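Long-range contact in folylpolyglutamate synthase/dihydrofolate synthase (PDB 1O5Z), which probably adds glutamate to dihydropteroate and to tetrahydrofolate polyglutamates at the expense of ATP, making and extending folate cofactors: residues 71-85 / 92-104. Sequence-based numbering, arbitrary orientation.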
ATOM      1  N   SER A  71     -11.265  -3.755   2.848  1.00 45.92           N
ATOM      2  CA  SER A  71     -12.092  -3.685   1.634  1.00 46.59           C
ATOM      3  C   SER A  71     -12.495  -5.040   1.222  1.00 44.93           C
ATOM      4  O   SER A  71     -13.586  -5.224   0.854  1.00 45.21           O
ATOM      5  CB  SER A  71     -11.373  -3.068   0.420  1.00 46.18           C
ATOM      6  OG  SER A  71     -10.757  -1.860   0.831  1.00 53.61           O
ATOM      7  N   ASN A  72     -11.543  -5.952   1.153  1.00 44.71           N
ATOM      8  CA  ASN A  72     -11.814  -7.298   0.700  1.00 44.28           C
ATOM      9  C   ASN A  72     -12.866  -8.015   1.507  1.00 43.41           C
ATOM     10  O   ASN A  72     -13.717  -8.688   0.931  1.00 41.56           O
ATOM     11  CB  ASN A  72     -10.520  -8.101   0.589  1.00 45.00           C
ATOM     12  CG  ASN A  72      -9.945  -7.971  -0.799  1.00 46.32           C
ATOM     13  OD1 ASN A  72     -10.628  -8.347  -1.766  1.00 45.36           O
ATOM     14  ND2 ASN A  72      -8.774  -7.372  -0.929  1.00 43.57           N
ATOM     15  N   ILE A  73     -12.867  -7.801   2.814  1.00 43.05           N
ATOM     16  CA  ILE A  73     -13.859  -8.444   3.665  1.00 43.52           C
ATOM     17  C   ILE A  73     -15.276  -7.876   3.402  1.00 43.15           C
ATOM     18  O   ILE A  73     -16.262  -8.614   3.315  1.00 41.28           O
ATOM     19  CB  ILE A  73     -13.484  -8.289   5.134  1.00 43.92           C
ATOM     20  CG1 ILE A  73     -12.248  -9.137   5.450  1.00 45.05           C
ATOM     21  CG2 ILE A  73     -14.669  -8.714   6.053  1.00 44.65           C
ATOM     22  CD1 ILE A  73     -11.653  -8.831   6.831  1.00 44.51           C
ATOM     23  N   LEU A  74     -15.353  -6.548   3.279  1.00 42.88           N
ATOM     24  CA  LEU A  74     -16.618  -5.904   3.014  1.00 43.49           C
ATOM     25  C   LEU A  74     -17.134  -6.199   1.638  1.00 42.68           C
ATOM     26  O   LEU A  74     -18.334  -6.371   1.455  1.00 43.41           O
ATOM     27  CB  LEU A  74     -16.466  -4.403   3.155  1.00 44.38           C
ATOM     28  CG  LEU A  74     -16.179  -3.866   4.564  1.00 44.30           C
ATOM     29  CD1 LEU A  74     -15.713  -2.420   4.436  1.00 44.40           C
ATOM     30  CD2 LEU A  74     -17.413  -3.932   5.444  1.00 45.21           C
ATOM     31  N   VAL A  75     -16.236  -6.271   0.667  1.00 41.79           N
ATOM     32  CA  VAL A  75     -16.629  -6.713  -0.689  1.00 42.05           C
ATOM     33  C   VAL A  75     -17.207  -8.146  -0.657  1.00 41.24           C
ATOM     34  O   VAL A  75     -18.223  -8.384  -1.258  1.00 39.43           O
ATOM     35  CB  VAL A  75     -15.484  -6.597  -1.703  1.00 41.62           C
ATOM     36  CG1 VAL A  75     -15.788  -7.412  -3.005  1.00 41.54           C
ATOM     37  CG2 VAL A  75     -15.261  -5.129  -2.027  1.00 41.72           C
ATOM     38  N   SER A  76     -16.575  -9.064   0.084  1.00 41.82           N
ATOM     39  CA  SER A  76     -17.120 -10.413   0.250  1.00 42.63           C
ATOM     40  C   SER A  76     -18.456 -10.370   0.925  1.00 43.02           C
ATOM     41  O   SER A  76     -19.269 -11.216   0.614  1.00 43.72           O
ATOM     42  CB  SER A  76     -16.248 -11.358   1.076  1.00 42.69           C
ATOM     43  OG  SER A  76     -14.932 -11.287   0.636  1.00 46.78           O
ATOM     44  N   GLN A  77     -18.676  -9.435   1.867  1.00 43.19           N
ATOM     45  CA  GLN A  77     -19.942  -9.379   2.592  1.00 43.10           C
ATOM     46  C   GLN A  77     -21.038  -8.847   1.704  1.00 42.33           C
ATOM     47  O   GLN A  77     -22.233  -8.956   2.019  1.00 42.48           O
ATOM     48  CB  GLN A  77     -19.825  -8.548   3.854  1.00 44.00           C
ATOM     49  CG  GLN A  77     -21.078  -8.529   4.700  1.00 45.60           C
ATOM     50  CD  GLN A  77     -21.541  -9.917   5.099  1.00 49.56           C
ATOM     51  OE1 GLN A  77     -20.730 -10.750   5.513  1.00 53.19           O
ATOM     52  NE2 GLN A  77     -22.850 -10.166   5.014  1.00 54.18           N
ATOM     53  N   GLY A  78     -20.630  -8.339   0.554  1.00 41.81           N
ATOM     54  CA  GLY A  78     -21.568  -7.878  -0.451  1.00 41.49           C
ATOM     55  C   GLY A  78     -21.829  -6.392  -0.387  1.00 41.50           C
ATOM     56  O   GLY A  78     -22.737  -5.920  -1.060  1.00 42.52           O
ATOM     57  N   TYR A  79     -21.079  -5.647   0.406  1.00 41.89           N
ATOM     58  CA  TYR A  79     -21.130  -4.180   0.299  1.00 42.87           C
ATOM     59  C   TYR A  79     -20.547  -3.684  -1.035  1.00 43.12           C
ATOM     60  O   TYR A  79     -19.582  -4.253  -1.577  1.00 41.77           O
ATOM     61  CB  TYR A  79     -20.360  -3.482   1.458  1.00 43.96           C
ATOM     62  CG  TYR A  79     -20.955  -3.694   2.834  1.00 43.77           C
ATOM     63  CD1 TYR A  79     -20.459  -4.671   3.654  1.00 44.89           C
ATOM     64  CD2 TYR A  79     -22.013  -2.922   3.308  1.00 46.99           C
ATOM     65  CE1 TYR A  79     -20.957  -4.891   4.911  1.00 44.97           C
ATOM     66  CE2 TYR A  79     -22.559  -3.155   4.584  1.00 46.67           C
ATOM     67  CZ  TYR A  79     -21.996  -4.158   5.372  1.00 45.86           C
ATOM     68  OH  TYR A  79     -22.426  -4.457   6.637  1.00 46.96           O
ATOM     69  N   ARG A  80     -21.094  -2.574  -1.517  1.00 43.76           N
ATOM     70  CA  ARG A  80     -20.489  -1.880  -2.624  1.00 44.90           C
ATOM     71  C   ARG A  80     -19.410  -0.985  -2.021  1.00 45.15           C
ATOM     72  O   ARG A  80     -19.732   0.001  -1.318  1.00 45.55           O
ATOM     73  CB  ARG A  80     -21.524  -1.077  -3.390  1.00 45.03           C
ATOM     74  CG  ARG A  80     -21.032  -0.521  -4.701  1.00 47.10           C
ATOM     75  CD  ARG A  80     -22.141   0.018  -5.601  1.00 48.60           C
ATOM     76  NE  ARG A  80     -21.981  -0.659  -6.882  1.00 55.17           N
ATOM     77  CZ  ARG A  80     -21.741  -0.095  -8.054  1.00 54.86           C
ATOM     78  NH1 ARG A  80     -21.717   1.202  -8.214  1.00 56.86           N
ATOM     79  NH2 ARG A  80     -21.563  -0.861  -9.097  1.00 56.45           N
ATOM     80  N   VAL A  81     -18.150  -1.303  -2.330  1.00 43.61           N
ATOM     81  CA  VAL A  81     -17.014  -0.704  -1.668  1.00 44.37           C
ATOM     82  C   VAL A  81     -16.137   0.085  -2.630  1.00 44.59           C
ATOM     83  O   VAL A  81     -15.700  -0.445  -3.630  1.00 44.96           O
ATOM     84  CB  VAL A  81     -16.154  -1.812  -0.991  1.00 44.36           C
ATOM     85  CG1 VAL A  81     -14.904  -1.269  -0.283  1.00 44.27           C
ATOM     86  CG2 VAL A  81     -17.010  -2.591  -0.015  1.00 46.30           C
ATOM     87  N   GLY A  82     -15.862   1.351  -2.309  1.00 45.04           N
ATOM     88  CA  GLY A  82     -14.782   2.080  -2.955  1.00 45.08           C
ATOM     89  C   GLY A  82     -13.558   1.946  -2.069  1.00 45.47           C
ATOM     90  O   GLY A  82     -13.657   1.925  -0.859  1.00 46.78           O
ATOM     91  N   SER A  83     -12.392   1.802  -2.658  1.00 44.61           N
ATOM     92  CA  SER A  83     -11.174   1.732  -1.892  1.00 44.34           C
ATOM     93  C   SER A  83     -10.116   2.574  -2.598  1.00 43.44           C
ATOM     94  O   SER A  83     -10.051   2.662  -3.824  1.00 42.02           O
ATOM     95  CB  SER A  83     -10.722   0.268  -1.672  1.00 45.15           C
ATOM     96  OG  SER A  83     -10.581  -0.439  -2.892  1.00 46.40           O
ATOM     97  N   TYR A  84      -9.336   3.240  -1.757  1.00 44.69           N
ATOM     98  CA  TYR A  84      -8.408   4.301  -2.163  1.00 44.79           C
ATOM     99  C   TYR A  84      -7.008   4.017  -1.631  1.00 43.96           C
ATOM    100  O   TYR A  84      -6.844   3.930  -0.433  1.00 42.43           O
ATOM    101  CB  TYR A  84      -8.899   5.670  -1.691  1.00 44.59           C
ATOM    102  CG  TYR A  84      -8.035   6.747  -2.213  1.00 44.06           C
ATOM    103  CD1 TYR A  84      -7.795   6.869  -3.567  1.00 45.63           C
ATOM    104  CD2 TYR A  84      -7.400   7.624  -1.362  1.00 47.17           C
ATOM    105  CE1 TYR A  84      -6.968   7.869  -4.064  1.00 44.27           C
ATOM    106  CE2 TYR A  84      -6.562   8.611  -1.842  1.00 45.61           C
ATOM    107  CZ  TYR A  84      -6.353   8.735  -3.186  1.00 44.79           C
ATOM    108  OH  TYR A  84      -5.495   9.719  -3.644  1.00 46.60           O
ATOM    109  N   TYR A  85      -6.049   3.833  -2.548  1.00 43.58           N
ATOM    110  CA  TYR A  85      -4.679   3.535  -2.179  1.00 44.99           C
ATOM    111  C   TYR A  85      -3.705   4.525  -2.775  1.00 44.09           C
ATOM    112  O   TYR A  85      -4.033   5.261  -3.688  1.00 43.93           O
ATOM    113  CB  TYR A  85      -4.289   2.132  -2.614  1.00 44.96           C
ATOM    114  CG  TYR A  85      -5.248   1.042  -2.173  1.00 46.71           C
ATOM    115  CD1 TYR A  85      -6.420   0.794  -2.874  1.00 47.52           C
ATOM    116  CD2 TYR A  85      -4.973   0.241  -1.066  1.00 47.07           C
ATOM    117  CE1 TYR A  85      -7.275  -0.241  -2.489  1.00 48.92           C
ATOM    118  CE2 TYR A  85      -5.845  -0.775  -0.673  1.00 49.08           C
ATOM    119  CZ  TYR A  85      -6.983  -1.005  -1.383  1.00 47.47           C
ATOM    120  OH  TYR A  85      -7.842  -2.000  -0.994  1.00 47.00           O
ATOM    121  N   PHE A  92      -1.415   3.300 -12.348  1.00 43.02           N
ATOM    122  CA  PHE A  92      -2.123   4.329 -11.622  1.00 42.36           C
ATOM    123  C   PHE A  92      -3.496   3.875 -11.143  1.00 42.32           C
ATOM    124  O   PHE A  92      -3.968   4.300 -10.095  1.00 41.56           O
ATOM    125  CB  PHE A  92      -2.239   5.549 -12.534  1.00 42.51           C
ATOM    126  CG  PHE A  92      -3.100   6.607 -11.995  1.00 41.25           C
ATOM    127  CD1 PHE A  92      -2.552   7.650 -11.235  1.00 43.16           C
ATOM    128  CD2 PHE A  92      -4.459   6.576 -12.232  1.00 42.45           C
ATOM    129  CE1 PHE A  92      -3.368   8.679 -10.722  1.00 41.55           C
ATOM    130  CE2 PHE A  92      -5.284   7.565 -11.737  1.00 43.15           C
ATOM    131  CZ  PHE A  92      -4.734   8.636 -10.979  1.00 43.21           C
ATOM    132  N   ARG A  93      -4.132   3.005 -11.909  1.00 42.15           N
ATOM    133  CA  ARG A  93      -5.483   2.574 -11.601  1.00 43.29           C
ATOM    134  C   ARG A  93      -5.648   1.670 -10.325  1.00 43.41           C
ATOM    135  O   ARG A  93      -6.784   1.503  -9.800  1.00 43.53           O
ATOM    136  CB  ARG A  93      -6.091   1.976 -12.869  1.00 42.45           C
ATOM    137  CG  ARG A  93      -6.182   3.020 -13.981  1.00 45.05           C
ATOM    138  CD  ARG A  93      -6.082   2.433 -15.369  1.00 51.71           C
ATOM    139  NE  ARG A  93      -6.897   1.246 -15.287  1.00 56.04           N
ATOM    140  CZ  ARG A  93      -6.513   0.013 -15.402  1.00 54.41           C
ATOM    141  NH1 ARG A  93      -5.309  -0.297 -15.823  1.00 55.25           N
ATOM    142  NH2 ARG A  93      -7.414  -0.915 -15.163  1.00 56.62           N
ATOM    143  N   GLU A  94      -4.533   1.130  -9.816  1.00 42.96           N
ATOM    144  CA  GLU A  94      -4.516   0.512  -8.477  1.00 43.68           C
ATOM    145  C   GLU A  94      -5.026   1.428  -7.343  1.00 43.69           C
ATOM    146  O   GLU A  94      -5.456   0.964  -6.263  1.00 42.94           O
ATOM    147  CB  GLU A  94      -3.065   0.131  -8.103  1.00 44.33           C
ATOM    148  CG  GLU A  94      -2.460  -0.995  -8.897  1.00 44.53           C
ATOM    149  CD  GLU A  94      -0.949  -1.056  -8.769  1.00 45.16           C
ATOM    150  OE1 GLU A  94      -0.406  -0.637  -7.718  1.00 44.43           O
ATOM    151  OE2 GLU A  94      -0.296  -1.507  -9.736  1.00 41.81           O
ATOM    152  N   ARG A  95      -4.938   2.736  -7.570  1.00 43.69           N
ATOM    153  CA  ARG A  95      -5.208   3.718  -6.525  1.00 44.20           C
ATOM    154  C   ARG A  95      -6.675   3.828  -6.218  1.00 44.34           C
ATOM    155  O   ARG A  95      -7.019   4.216  -5.143  1.00 44.25           O
ATOM    156  CB  ARG A  95      -4.670   5.118  -6.921  1.00 43.85           C
ATOM    157  CG  ARG A  95      -3.178   5.226  -7.011  1.00 42.66           C
ATOM    158  CD  ARG A  95      -2.712   6.444  -7.692  1.00 45.48           C
ATOM    159  NE  ARG A  95      -1.263   6.472  -7.765  1.00 47.99           N
ATOM    160  CZ  ARG A  95      -0.463   7.117  -6.906  1.00 49.70           C
ATOM    161  NH1 ARG A  95       0.856   7.048  -7.085  1.00 46.22           N
ATOM    162  NH2 ARG A  95      -0.956   7.859  -5.898  1.00 51.05           N
ATOM    163  N   ILE A  96      -7.531   3.510  -7.193  1.00 45.81           N
ATOM    164  CA  ILE A  96      -8.995   3.701  -7.064  1.00 45.92           C
ATOM    165  C   ILE A  96      -9.735   2.462  -7.557  1.00 45.27           C
ATOM    166  O   ILE A  96      -9.587   2.055  -8.690  1.00 44.55           O
ATOM    167  CB  ILE A  96      -9.440   4.922  -7.879  1.00 45.97           C
ATOM    168  CG1 ILE A  96      -8.582   6.146  -7.524  1.00 46.43           C
ATOM    169  CG2 ILE A  96     -10.876   5.227  -7.629  1.00 46.10           C
ATOM    170  CD1 ILE A  96      -8.900   7.340  -8.372  1.00 47.57           C
ATOM    171  N   ARG A  97     -10.543   1.889  -6.678  1.00 45.27           N
ATOM    172  CA  ARG A  97     -11.166   0.620  -6.925  1.00 43.83           C
ATOM    173  C   ARG A  97     -12.613   0.642  -6.519  1.00 44.18           C
ATOM    174  O   ARG A  97     -13.012   1.393  -5.646  1.00 44.37           O
ATOM    175  CB  ARG A  97     -10.436  -0.473  -6.170  1.00 43.50           C
ATOM    176  CG  ARG A  97      -9.001  -0.350  -6.278  1.00 42.29           C
ATOM    177  CD  ARG A  97      -8.269  -1.572  -5.794  1.00 45.61           C
ATOM    178  NE  ARG A  97      -6.846  -1.280  -5.719  1.00 45.87           N
ATOM    179  CZ  ARG A  97      -5.948  -2.056  -5.162  1.00 48.04           C
ATOM    180  NH1 ARG A  97      -6.289  -3.233  -4.636  1.00 48.42           N
ATOM    181  NH2 ARG A  97      -4.679  -1.671  -5.180  1.00 47.75           N
ATOM    182  N   LEU A  98     -13.382  -0.151  -7.243  1.00 43.78           N
ATOM    183  CA  LEU A  98     -14.772  -0.448  -6.958  1.00 44.17           C
ATOM    184  C   LEU A  98     -14.831  -1.967  -6.812  1.00 43.76           C
ATOM    185  O   LEU A  98     -14.513  -2.718  -7.746  1.00 41.22           O
ATOM    186  CB  LEU A  98     -15.671  -0.014  -8.105  1.00 43.73           C
ATOM    187  CG  LEU A  98     -17.172  -0.272  -8.000  1.00 44.52           C
ATOM    188  CD1 LEU A  98     -17.781   0.427  -6.806  1.00 45.49           C
ATOM    189  CD2 LEU A  98     -17.786   0.213  -9.309  1.00 45.25           C
ATOM    190  N   ASN A  99     -15.171  -2.381  -5.602  1.00 43.72           N
ATOM    191  CA  ASN A  99     -15.286  -3.762  -5.274  1.00 44.58           C
ATOM    192  C   ASN A  99     -13.978  -4.426  -5.625  1.00 44.75           C
ATOM    193  O   ASN A  99     -13.937  -5.528  -6.106  1.00 44.74           O
ATOM    194  CB  ASN A  99     -16.494  -4.356  -5.985  1.00 44.28           C
ATOM    195  CG  ASN A  99     -17.813  -3.703  -5.522  1.00 45.80           C
ATOM    196  OD1 ASN A  99     -17.881  -3.232  -4.403  1.00 48.38           O
ATOM    197  ND2 ASN A  99     -18.858  -3.739  -6.358  1.00 42.43           N
ATOM    198  N   GLU A 100     -12.904  -3.691  -5.368  1.00 45.48           N
ATOM    199  CA  GLU A 100     -11.540  -4.164  -5.540  1.00 45.32           C
ATOM    200  C   GLU A 100     -11.143  -4.429  -6.995  1.00 44.73           C
ATOM    201  O   GLU A 100     -10.164  -5.087  -7.270  1.00 44.74           O
ATOM    202  CB  GLU A 100     -11.287  -5.333  -4.583  1.00 45.72           C
ATOM    203  CG  GLU A 100     -11.014  -4.852  -3.149  1.00 44.79           C
ATOM    204  CD  GLU A 100      -9.767  -4.024  -3.055  1.00 44.82           C
ATOM    205  OE1 GLU A 100      -8.733  -4.408  -3.680  1.00 48.38           O
ATOM    206  OE2 GLU A 100      -9.783  -3.008  -2.350  1.00 44.23           O
ATOM    207  N   GLU A 101     -11.883  -3.866  -7.933  1.00 44.97           N
ATOM    208  CA  GLU A 101     -11.473  -3.856  -9.309  1.00 45.85           C
ATOM    209  C   GLU A 101     -10.932  -2.461  -9.597  1.00 44.61           C
ATOM    210  O   GLU A 101     -11.519  -1.510  -9.192  1.00 44.36           O
ATOM    211  CB  GLU A 101     -12.648  -4.173 -10.211  1.00 46.86           C
ATOM    212  CG  GLU A 101     -13.003  -5.644 -10.289  1.00 54.64           C
ATOM    213  CD  GLU A 101     -11.823  -6.502 -10.786  1.00 63.14           C
ATOM    214  OE1 GLU A 101     -11.523  -6.466 -12.032  1.00 68.18           O
ATOM    215  OE2 GLU A 101     -11.191  -7.201  -9.933  1.00 65.79           O
ATOM    216  N   TYR A 102      -9.810  -2.352 -10.308  1.00 44.02           N
ATOM    217  CA  TYR A 102      -9.230  -1.043 -10.635  1.00 43.83           C
ATOM    218  C   TYR A 102     -10.197  -0.230 -11.513  1.00 43.74           C
ATOM    219  O   TYR A 102     -10.797  -0.721 -12.446  1.00 42.69           O
ATOM    220  CB  TYR A 102      -7.903  -1.150 -11.385  1.00 43.35           C
ATOM    221  CG  TYR A 102      -6.802  -1.968 -10.745  1.00 44.68           C
ATOM    222  CD1 TYR A 102      -5.670  -2.314 -11.482  1.00 44.47           C
ATOM    223  CD2 TYR A 102      -6.881  -2.405  -9.407  1.00 43.00           C
ATOM    224  CE1 TYR A 102      -4.661  -3.106 -10.915  1.00 44.07           C
ATOM    225  CE2 TYR A 102      -5.877  -3.163  -8.839  1.00 43.36           C
ATOM    226  CZ  TYR A 102      -4.777  -3.509  -9.573  1.00 43.74           C
ATOM    227  OH  TYR A 102      -3.804  -4.276  -8.963  1.00 45.16           O
ATOM    228  N   ILE A 103     -10.293   1.049 -11.219  1.00 44.32           N
ATOM    229  CA  ILE A 103     -10.957   1.963 -12.101  1.00 44.04           C
ATOM    230  C   ILE A 103     -10.425   1.742 -13.526  1.00 44.39           C
ATOM    231  O   ILE A 103      -9.240   1.462 -13.706  1.00 44.67           O
ATOM    232  CB  ILE A 103     -10.717   3.389 -11.594  1.00 44.55           C
ATOM    233  CG1 ILE A 103     -11.558   4.409 -12.380  1.00 44.54           C
ATOM    234  CG2 ILE A 103      -9.225   3.768 -11.655  1.00 45.40           C
ATOM    235  CD1 ILE A 103     -11.527   5.789 -11.763  1.00 43.25           C
ATOM    236  N   SER A 104     -11.321   1.807 -14.509  1.00 43.58           N
ATOM    237  CA  SER A 104     -10.938   1.734 -15.868  1.00 43.50           C
ATOM    238  C   SER A 104     -10.268   3.014 -16.310  1.00 43.52           C
ATOM    239  O   SER A 104     -10.484   4.066 -15.741  1.00 42.39           O
ATOM    240  CB  SER A 104     -12.175   1.533 -16.742  1.00 43.65           C
ATOM    241  OG  SER A 104     -13.025   2.659 -16.677  1.00 45.22           O
TER
HETATM  242  O   HOH W   1      -7.605  -7.083  -3.390  1.00 37.83           O
HETATM  243  O   HOH W   2     -21.793  -3.642  -5.814  1.00 34.45           O
HETATM  244  O   HOH W   3     -13.051  -1.442  -3.570  1.00 31.00           O
HETATM  245  O   HOH W   4      -3.585   7.778  -4.716  1.00 32.15           O
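Glu100 OE2 is gripped by two hydroxyls that arrive from opposite faces of the carboxylate: Tyr85 OH, 2.6 Å away on the syn side, and Ser83 OG, 2.7 Å away and well above the plane. The bend at chi2 of Glu100 (-63°) turns the carboxylate back over the hairpin, where its other oxygen, OE1, takes a salt bridge from Arg97 NH1 at 2.9 Å and a water shared with Asn72 ND2. Arg97 in turn lays its guanidinium on one face of the Tyr85 ring, off-centre, with planes 29° apart and CZ 4.0 Å from the ring centroid; Tyr102 covers the opposite guanidinium face. NE and NH2 both close on Glu94 O, fixing the group's rotation. A leucine in place of Arg97 would probably leave the Glu100 carboxylate without its charged mate and Glu94 O without both donors. Beneath this network the strands pair antiparallel, Ser83 and Arg97 forming a hydrogen-bonded pair. At the turn end, Asn99 holds Val81 through backbone N to O and, in a nearly straight bond (174°), from Val81 N to Asn99 OD1 at 2.8 Å. On the sheet face carrying Tyr84, Ile96 CG1 meets the edge of the tyrosine ring. The 98-101 type I' turn lies against helix 63-77, where Val75 CG2 packs on Asn99 CA at 3.5 Å. In the Mur ligase middle domain, strand 81-84 lies between antiparallel strand 96-98 and parallel strand 151-155, with the short strand 101-102 outermost beyond 96-98, helix 63-77 beside Glu100 and helix 132-146 against Tyr84 and Ile96.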